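Local coordinates for protein UL16 (Human herpesvirus 5 strain ad169, PDB 2WY3) that helps human cytomegalovirus escape natural killer cells by blocking the KLRK1 receptor's ligands ULBP1 and ULBP2 and holding KLRK1 ligands inside the infected cell, at residues 17-22 and 109-114; 52-55 and 61-64; 86-91 and 97-102. One frame throughout, in Å; residues are numbered along the deposited sequence.

Contact 1 (17-22 and 109-114). With NAG (2-acetamido-2-deoxy-beta-D-glucopyranose), chain H.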
loop_
_atom_site.group_PDB
_atom_site.type_symbol
_atom_site.label_atom_id
_atom_site.label_comp_id
_atom_site.label_asym_id
_atom_site.label_seq_id
_atom_site.Cartn_x
_atom_site.Cartn_y
_atom_site.Cartn_z
ATOM N N THR B 17 0.912 24.534 16.191
ATOM C CA THR B 17 1.629 24.644 17.457
ATOM C C THR B 17 1.071 23.684 18.515
ATOM O O THR B 17 1.743 23.369 19.494
ATOM C CB THR B 17 1.586 26.089 17.990
ATOM O OG1 THR B 17 1.997 26.985 16.950
ATOM C CG2 THR B 17 2.510 26.252 19.187
ATOM N N GLU B 18 -0.156 23.213 18.315
ATOM C CA GLU B 18 -0.782 22.331 19.290
ATOM C C GLU B 18 -0.512 20.857 18.989
ATOM O O GLU B 18 -0.755 19.998 19.834
ATOM C CB GLU B 18 -2.294 22.557 19.339
ATOM C CG GLU B 18 -2.702 23.904 19.900
ATOM C CD GLU B 18 -4.188 24.156 19.755
ATOM O OE1 GLU B 18 -4.887 23.276 19.207
ATOM O OE2 GLU B 18 -4.655 25.234 20.185
ATOM N N LEU B 19 -0.006 20.566 17.794
ATOM C CA LEU B 19 0.115 19.165 17.371
ATOM C C LEU B 19 1.057 18.344 18.249
ATOM O O LEU B 19 0.786 17.177 18.526
ATOM C CB LEU B 19 0.557 19.061 15.906
ATOM C CG LEU B 19 -0.438 19.584 14.872
ATOM C CD1 LEU B 19 0.159 19.476 13.473
ATOM C CD2 LEU B 19 -1.748 18.826 14.965
ATOM N N ALA B 20 2.173 18.935 18.669
ATOM C CA ALA B 20 3.156 18.182 19.446
ATOM C C ALA B 20 2.548 17.519 20.687
ATOM O O ALA B 20 2.891 16.382 21.015
ATOM C CB ALA B 20 4.341 19.065 19.836
ATOM N N SER B 21 1.650 18.232 21.363
ATOM C CA SER B 21 1.059 17.759 22.617
ATOM C C SER B 21 -0.138 16.806 22.472
ATOM O O SER B 21 -0.602 16.230 23.459
ATOM C CB SER B 21 0.679 18.949 23.513
ATOM O OG SER B 21 -0.372 19.707 22.928
ATOM N N ILE B 22 -0.638 16.635 21.256
ATOM C CA ILE B 22 -1.760 15.727 21.038
ATOM C C ILE B 22 -1.285 14.276 21.116
ATOM O O ILE B 22 -0.247 13.936 20.559
ATOM C CB ILE B 22 -2.416 15.996 19.659
ATOM C CG1 ILE B 22 -3.093 17.372 19.676
ATOM C CG2 ILE B 22 -3.422 14.887 19.300
ATOM C CD1 ILE B 22 -3.634 17.810 18.320
ATOM N N VAL B 109 13.420 14.539 7.157
ATOM C CA VAL B 109 13.393 13.946 8.496
ATOM C C VAL B 109 12.502 14.793 9.409
ATOM O O VAL B 109 12.416 16.016 9.260
ATOM C CB VAL B 109 14.814 13.806 9.123
ATOM C CG1 VAL B 109 15.578 12.629 8.484
ATOM C CG2 VAL B 109 15.598 15.115 9.001
ATOM N N GLY B 110 11.814 14.141 10.340
ATOM C CA GLY B 110 10.910 14.865 11.211
ATOM C C GLY B 110 9.714 14.026 11.606
ATOM O O GLY B 110 9.848 12.821 11.804
ATOM N N ARG B 111 8.568 14.680 11.747
ATOM C CA ARG B 111 7.367 14.044 12.316
ATOM C C ARG B 111 6.216 14.220 11.348
ATOM O O ARG B 111 5.917 15.353 10.958
ATOM C CB ARG B 111 7.030 14.749 13.632
ATOM C CG ARG B 111 6.042 14.026 14.550
ATOM C CD ARG B 111 5.775 14.866 15.812
ATOM N NE ARG B 111 4.751 15.872 15.564
ATOM C CZ ARG B 111 4.878 17.169 15.814
ATOM N NH1 ARG B 111 6.001 17.651 16.349
ATOM N NH2 ARG B 111 3.869 17.981 15.530
ATOM N N TYR B 112 5.574 13.114 10.957
ATOM C CA TYR B 112 4.430 13.149 10.040
ATOM C C TYR B 112 3.184 12.753 10.820
ATOM O O TYR B 112 3.101 11.626 11.314
ATOM C CB TYR B 112 4.642 12.192 8.844
ATOM C CG TYR B 112 5.766 12.669 7.932
ATOM C CD1 TYR B 112 5.484 13.374 6.764
ATOM C CD2 TYR B 112 7.103 12.444 8.263
ATOM C CE1 TYR B 112 6.509 13.833 5.933
ATOM C CE2 TYR B 112 8.137 12.904 7.432
ATOM C CZ TYR B 112 7.828 13.596 6.281
ATOM O OH TYR B 112 8.851 14.060 5.467
ATOM N N ASP B 113 2.240 13.683 10.941
ATOM C CA ASP B 113 1.032 13.475 11.743
ATOM C C ASP B 113 -0.178 13.374 10.818
ATOM O O ASP B 113 -0.514 14.342 10.135
ATOM C CB ASP B 113 0.815 14.644 12.719
ATOM C CG ASP B 113 1.839 14.668 13.853
ATOM O OD1 ASP B 113 2.200 13.587 14.349
ATOM O OD2 ASP B 113 2.288 15.761 14.253
ATOM N N CYS B 114 -0.831 12.216 10.799
ATOM C CA CYS B 114 -2.064 12.059 10.024
ATOM C C CYS B 114 -3.226 12.583 10.835
ATOM O O CYS B 114 -3.491 12.103 11.938
ATOM C CB CYS B 114 -2.296 10.602 9.663
ATOM S SG CYS B 114 -1.051 10.073 8.443
HETATM C C1 NAG H . -2.005 27.939 18.633
HETATM C C2 NAG H . -2.650 29.269 19.024
HETATM C C3 NAG H . -1.853 30.000 20.097
HETATM C C4 NAG H . -1.514 29.069 21.249
HETATM C C5 NAG H . -0.885 27.774 20.754
HETATM C C6 NAG H . -0.740 26.800 21.916
HETATM C C7 NAG H . -3.993 30.510 17.433
HETATM C C8 NAG H . -4.032 31.348 16.189
HETATM N N2 NAG H . -2.792 30.119 17.856
HETATM O O3 NAG H . -2.611 31.082 20.591
HETATM O O4 NAG H . -0.618 29.722 22.123
HETATM O O5 NAG H . -1.683 27.155 19.765
HETATM O O6 NAG H . -2.030 26.468 22.389
HETATM O O7 NAG H . -5.035 30.212 18.016
#

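Contact 2 (52-55 and 61-64)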
loop_
_atom_site.group_PDB
_atom_site.type_symbol
_atom_site.label_atom_id
_atom_site.label_comp_id
_atom_site.label_asym_id
_atom_site.label_seq_id
_atom_site.Cartn_x
_atom_site.Cartn_y
_atom_site.Cartn_z
ATOM N N ALA B 52 0.376 16.495 8.371
ATOM C CA ALA B 52 1.286 17.574 8.739
ATOM C C ALA B 52 2.705 17.034 8.855
ATOM O O ALA B 52 2.915 15.950 9.399
ATOM C CB ALA B 52 0.852 18.191 10.082
ATOM N N PHE B 53 3.673 17.798 8.353
ATOM C CA PHE B 53 5.084 17.437 8.453
ATOM C C PHE B 53 5.848 18.497 9.246
ATOM O O PHE B 53 5.953 19.654 8.812
ATOM C CB PHE B 53 5.711 17.306 7.053
ATOM C CG PHE B 53 7.228 17.272 7.067
ATOM C CD1 PHE B 53 7.908 16.399 7.897
ATOM C CD2 PHE B 53 7.963 18.123 6.251
ATOM C CE1 PHE B 53 9.301 16.364 7.926
ATOM C CE2 PHE B 53 9.359 18.093 6.263
ATOM C CZ PHE B 53 10.030 17.217 7.106
ATOM N N THR B 54 6.390 18.109 10.394
ATOM C CA THR B 54 7.176 19.041 11.213
ATOM C C THR B 54 8.653 18.663 11.078
ATOM O O THR B 54 9.038 17.544 11.394
ATOM C CB THR B 54 6.732 18.966 12.704
ATOM O OG1 THR B 54 5.343 19.330 12.823
ATOM C CG2 THR B 54 7.570 19.900 13.570
ATOM N N TRP B 55 9.486 19.589 10.605
ATOM C CA TRP B 55 10.899 19.292 10.336
ATOM C C TRP B 55 11.654 18.933 11.619
ATOM O O TRP B 55 11.485 19.594 12.639
ATOM C CB TRP B 55 11.554 20.530 9.712
ATOM C CG TRP B 55 12.908 20.289 9.133
ATOM C CD1 TRP B 55 13.378 19.133 8.558
ATOM C CD2 TRP B 55 13.960 21.248 9.037
ATOM N NE1 TRP B 55 14.681 19.328 8.108
ATOM C CE2 TRP B 55 15.054 20.617 8.398
ATOM C CE3 TRP B 55 14.081 22.589 9.418
ATOM C CZ2 TRP B 55 16.258 21.285 8.146
ATOM C CZ3 TRP B 55 15.283 23.247 9.174
ATOM C CH2 TRP B 55 16.351 22.594 8.537
ATOM N N VAL B 61 8.808 24.763 11.830
ATOM C CA VAL B 61 8.688 24.638 10.378
ATOM C C VAL B 61 7.795 23.446 10.035
ATOM O O VAL B 61 8.197 22.295 10.188
ATOM C CB VAL B 61 10.074 24.483 9.728
ATOM C CG1 VAL B 61 9.969 24.234 8.210
ATOM C CG2 VAL B 61 10.928 25.715 10.043
ATOM N N VAL B 62 6.582 23.735 9.574
ATOM C CA VAL B 62 5.565 22.689 9.394
ATOM C C VAL B 62 4.910 22.808 8.032
ATOM O O VAL B 62 4.453 23.887 7.650
ATOM C CB VAL B 62 4.470 22.781 10.485
ATOM C CG1 VAL B 62 3.469 21.630 10.349
ATOM C CG2 VAL B 62 5.096 22.755 11.869
ATOM N N ASP B 63 4.870 21.700 7.299
ATOM C CA ASP B 63 4.230 21.645 5.997
ATOM C C ASP B 63 2.950 20.820 6.118
ATOM O O ASP B 63 2.703 20.184 7.139
ATOM C CB ASP B 63 5.170 21.015 4.969
ATOM C CG ASP B 63 4.880 21.488 3.541
ATOM O OD1 ASP B 63 3.888 22.222 3.336
ATOM O OD2 ASP B 63 5.658 21.139 2.630
ATOM N N LEU B 64 2.137 20.832 5.074
ATOM C CA LEU B 64 0.826 20.209 5.160
ATOM C C LEU B 64 0.349 19.814 3.780
ATOM O O LEU B 64 0.496 20.580 2.837
ATOM C CB LEU B 64 -0.163 21.232 5.741
ATOM C CG LEU B 64 -1.615 20.793 5.941
ATOM C CD1 LEU B 64 -1.708 19.787 7.090
ATOM C CD2 LEU B 64 -2.512 22.013 6.215
HETATM O O HOH W 1 8.446 21.035 7.706
#

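Contact 3 (86-91 and 97-102)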
loop_
_atom_site.group_PDB
_atom_site.type_symbol
_atom_site.label_atom_id
_atom_site.label_comp_id
_atom_site.label_asym_id
_atom_site.label_seq_id
_atom_site.Cartn_x
_atom_site.Cartn_y
_atom_site.Cartn_z
ATOM N N ASP B 86 -0.838 11.035 -1.961
ATOM C CA ASP B 86 -2.197 10.946 -2.473
ATOM C C ASP B 86 -2.976 9.937 -1.650
ATOM O O ASP B 86 -2.398 9.179 -0.865
ATOM C CB ASP B 86 -2.129 10.480 -3.937
ATOM C CG ASP B 86 -3.392 10.789 -4.730
ATOM O OD1 ASP B 86 -4.338 11.413 -4.202
ATOM O OD2 ASP B 86 -3.423 10.403 -5.914
ATOM N N GLY B 87 -4.290 9.913 -1.838
ATOM C CA GLY B 87 -5.123 8.962 -1.129
ATOM C C GLY B 87 -5.672 7.923 -2.089
ATOM O O GLY B 87 -5.612 8.091 -3.311
ATOM N N LEU B 88 -6.205 6.842 -1.539
ATOM C CA LEU B 88 -6.932 5.875 -2.355
ATOM C C LEU B 88 -7.997 5.197 -1.509
ATOM O O LEU B 88 -7.838 5.045 -0.308
ATOM C CB LEU B 88 -5.988 4.847 -2.973
ATOM C CG LEU B 88 -5.199 3.852 -2.129
ATOM C CD1 LEU B 88 -6.107 2.859 -1.415
ATOM C CD2 LEU B 88 -4.254 3.110 -3.063
ATOM N N LYS B 89 -9.089 4.799 -2.141
ATOM C CA LYS B 89 -10.155 4.120 -1.422
ATOM C C LYS B 89 -10.079 2.622 -1.672
ATOM O O LYS B 89 -9.955 2.183 -2.814
ATOM C CB LYS B 89 -11.523 4.633 -1.876
ATOM C CG LYS B 89 -11.912 5.970 -1.271
ATOM C CD LYS B 89 -13.349 6.340 -1.617
ATOM C CE LYS B 89 -13.520 6.551 -3.112
ATOM N NZ LYS B 89 -14.891 7.028 -3.452
ATOM N N MET B 90 -10.173 1.835 -0.609
ATOM C CA MET B 90 -10.186 0.383 -0.769
ATOM C C MET B 90 -11.541 -0.059 -1.290
ATOM O O MET B 90 -12.539 0.624 -1.072
ATOM C CB MET B 90 -9.888 -0.299 0.566
ATOM C CG MET B 90 -8.460 -0.072 1.030
ATOM S SD MET B 90 -8.081 -0.906 2.589
ATOM C CE MET B 90 -7.980 -2.632 2.089
ATOM N N ARG B 91 -11.578 -1.210 -1.958
ATOM C CA ARG B 91 -12.827 -1.718 -2.509
ATOM C C ARG B 91 -13.541 -2.695 -1.573
ATOM O O ARG B 91 -14.770 -2.765 -1.557
ATOM C CB ARG B 91 -12.584 -2.368 -3.878
ATOM C CG ARG B 91 -12.142 -1.391 -4.955
ATOM C CD ARG B 91 -12.050 -2.080 -6.311
ATOM N NE ARG B 91 -13.312 -2.710 -6.694
ATOM C CZ ARG B 91 -14.227 -2.143 -7.475
ATOM N NH1 ARG B 91 -14.026 -0.927 -7.965
ATOM N NH2 ARG B 91 -15.344 -2.794 -7.768
ATOM N N LYS B 97 -7.102 5.369 2.466
ATOM C CA LYS B 97 -5.744 5.459 2.992
ATOM C C LYS B 97 -5.058 6.680 2.409
ATOM O O LYS B 97 -5.188 6.957 1.212
ATOM C CB LYS B 97 -4.949 4.213 2.618
ATOM C CG LYS B 97 -5.321 2.981 3.429
ATOM C CD LYS B 97 -4.654 1.744 2.847
ATOM C CE LYS B 97 -4.856 0.534 3.744
ATOM N NZ LYS B 97 -4.402 -0.703 3.055
ATOM N N LEU B 98 -4.335 7.412 3.251
ATOM C CA LEU B 98 -3.488 8.491 2.762
ATOM C C LEU B 98 -2.046 7.989 2.732
ATOM O O LEU B 98 -1.515 7.543 3.755
ATOM C CB LEU B 98 -3.588 9.718 3.677
ATOM C CG LEU B 98 -4.930 10.451 3.756
ATOM C CD1 LEU B 98 -4.749 11.807 4.425
ATOM C CD2 LEU B 98 -5.537 10.620 2.367
ATOM N N TYR B 99 -1.413 8.071 1.567
ATOM C CA TYR B 99 -0.037 7.613 1.396
ATOM C C TYR B 99 0.904 8.786 1.285
ATOM O O TYR B 99 0.701 9.666 0.451
ATOM C CB TYR B 99 0.101 6.800 0.101
ATOM C CG TYR B 99 -0.484 5.422 0.166
ATOM C CD1 TYR B 99 0.339 4.307 0.300
ATOM C CD2 TYR B 99 -1.859 5.225 0.094
ATOM C CE1 TYR B 99 -0.188 3.033 0.352
ATOM C CE2 TYR B 99 -2.397 3.946 0.153
ATOM C CZ TYR B 99 -1.549 2.856 0.283
ATOM O OH TYR B 99 -2.064 1.584 0.352
ATOM N N THR B 100 1.934 8.797 2.124
ATOM C CA THR B 100 3.009 9.770 2.006
ATOM C C THR B 100 4.330 9.015 1.942
ATOM O O THR B 100 4.780 8.458 2.943
ATOM C CB THR B 100 3.038 10.734 3.215
ATOM O OG1 THR B 100 1.732 11.316 3.401
ATOM C CG2 THR B 100 4.078 11.841 2.990
ATOM N N SER B 101 4.936 8.983 0.761
ATOM C CA SER B 101 6.235 8.341 0.577
ATOM C C SER B 101 7.191 9.372 0.001
ATOM O O SER B 101 6.875 10.033 -0.981
ATOM C CB SER B 101 6.104 7.135 -0.366
ATOM O OG SER B 101 7.368 6.551 -0.640
ATOM N N ARG B 102 8.359 9.512 0.614
ATOM C CA ARG B 102 9.317 10.518 0.189
ATOM C C ARG B 102 10.719 9.968 0.300
ATOM O O ARG B 102 10.973 9.063 1.098
ATOM C CB ARG B 102 9.223 11.753 1.099
ATOM C CG ARG B 102 7.812 12.168 1.459
ATOM C CD ARG B 102 7.831 13.436 2.312
ATOM N NE ARG B 102 7.871 14.645 1.496
ATOM C CZ ARG B 102 8.060 15.874 1.971
ATOM N NH1 ARG B 102 8.271 16.074 3.269
ATOM N NH2 ARG B 102 8.057 16.908 1.139
#

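Contact 1 (17-22 and 109-114)
Arg111 reaches out from strand 110-118 to meet Leu19 and Ala20, two residues of a turn in the loop that precedes strand 27-31. Its CG lies anti to the backbone N (chi1 -165°), and from CB through CG to CD the chain runs extended toward the turn; the side chain also packs against Thr54 and Tyr129 of the flanking strands. A bend at chi3 (84°) then lays the guanidinium side-on to Asp113, two residues along the same strand. NE donates to Asp113 OD2 at 2.8 Å, and Arg111 NH2 adds a second bond to that oxygen at 3.0 Å; the acceptor lies nearly in the guanidinium plane. The two bonds fix how the flat group is rotated. One of its faces is thereby presented to the backbone of Ala20, whose CA sits 4.1 Å from Arg111 CZ. At the tip, NH1 of Arg111 lies 4.1 Å from Ala20 CB and NH2 3.5 Å from Leu19 CB, which approaches obliquely. No hydrogen bond crosses the contact. Alanine suits its place because its small side chain lets the backbone settle close over the guanidinium, while Leu19 turns inward onto Ala52. Asp113 OD1 is paired with Arg127, so the carboxylate stands between two arginines, which would favour its charged form. On its outer side the turn is bordered by an N-linked sugar, whose O5 lies 3.4 Å from Glu18 CG. A loop laid over one sheet through an arginine-aspartate pair on a strand thus covers part of the outer face of one sheet of an immunoglobulin-like beta sandwich.

Contact 2 (52-55 and 61-64)
Ala52 and Leu64 meet at the buried end of this contact, with Val62 beside them on the same face of the sheet. Leu64 CD1 folds back to within 4.2 Å of Ala52 CB, and Val62 CG1 comes to 4.3 Å of that methyl. Alanine fits here because Leu19 packs onto it as well. Farther along, Val62 and Thr54 cross at an angle: Val62 CG2 lies 3.6 Å from Thr54 OG1, and both residues are beta-branched, a type well suited to the extended backbone of a strand. These strands, 49-55 and 62-68, form an antiparallel beta hairpin in the larger sheet of the immunoglobulin-like sandwich, and strand 110-118 continues that sheet beyond 49-55. On the other face Phe53 turns its ring edge to Asp63 CB, while the ring itself stacks with Tyr112 and takes a cation-pi contact from Arg102. Phe53 and Asp63 are the hydrogen-bonded pair: Phe53 N to Asp63 O and Asp63 N to Phe53 O each measure 2.8 Å, although the first donor stands above the carbonyl plane. Toward the turn, Trp55 N reaches Val61 O at 3.0 Å, nearly straight down the carbonyl. The Trp55 indole leads away from Val61, NE1 bonding to Asn106 O. A water donates to both Phe53 O and Val61 O, bridging two carbonyl oxygens, neither of which could donate to the other. Val61 is exposed and touches the sugar linked to Asn58. Leu64 N comes to Asp63 OD1 from above the carboxylate plane, at 2.8 Å, and OD2 of Asp63 bonds to Ser77 OG.

Contact 3 (86-91 and 97-102)
The ring of Tyr99 lies beside Leu88 and Asp86 of the neighbouring strand: Leu88 CG approaches it obliquely, 3.6 Å from Tyr99 CE2, and the backbone oxygen of Asp86 sits near the ring plane at its edge. Strands 82-89 and 95-102 are the two arms of a beta hairpin in the smaller, three-stranded sheet of the immunoglobulin-like sandwich. Leu88 holds CG between its backbone N and carbonyl carbon (chi1 65°), a less common choice that swings its branches across to the tyrosine. An aromatic residue with a hydroxyl serves well here, because Tyr99 also touches an apolar side chain of another protein chain, and its OH bonds to an acidic one there. The Asp86 carboxylate likewise meets basic and polar side chains of that chain, so this face of the hairpin is part of an interface. Asp86 with Tyr99 and Leu88 with Lys97 are hydrogen-bonded pairs; Tyr99 N to Asp86 O is 2.8 Å and Lys97 N to Leu88 O is 2.9 Å. Between them Gly87 faces Leu98, whose CD2 reaches 3.9 Å from the Gly87 CA. Glycine suits this place because the Leu98 methyl takes up the room beside its CA. Past the end of strand 82-89, the extended chain of Lys97 crosses Met90, with Met90 SD 3.7 Å from Lys97 NZ.

How the contacts relate
Contacts 1 and 2 are neighbours in one sheet, their centres about 8 Å apart: strand 110-118 pairs with strand 49-55, as in the bond from Asp113 N to Ala52 O at 2.8 Å. Contact 3 belongs to the opposing sheet, with its centre about 19 Å from that of contact 1 and about 18 Å from that of contact 2. Between the sheets, Arg102 of contact 3 joins all three, its NH1 bonding to Tyr112 OH at 3.0 Å and lying 3.6 Å from Phe53 CD2. The Cys38-Cys114 disulfide also ties the two sheets together. Of the three, contact 3 alone meets another protein chain, whereas contacts 1 and 2 border N-linked sugars.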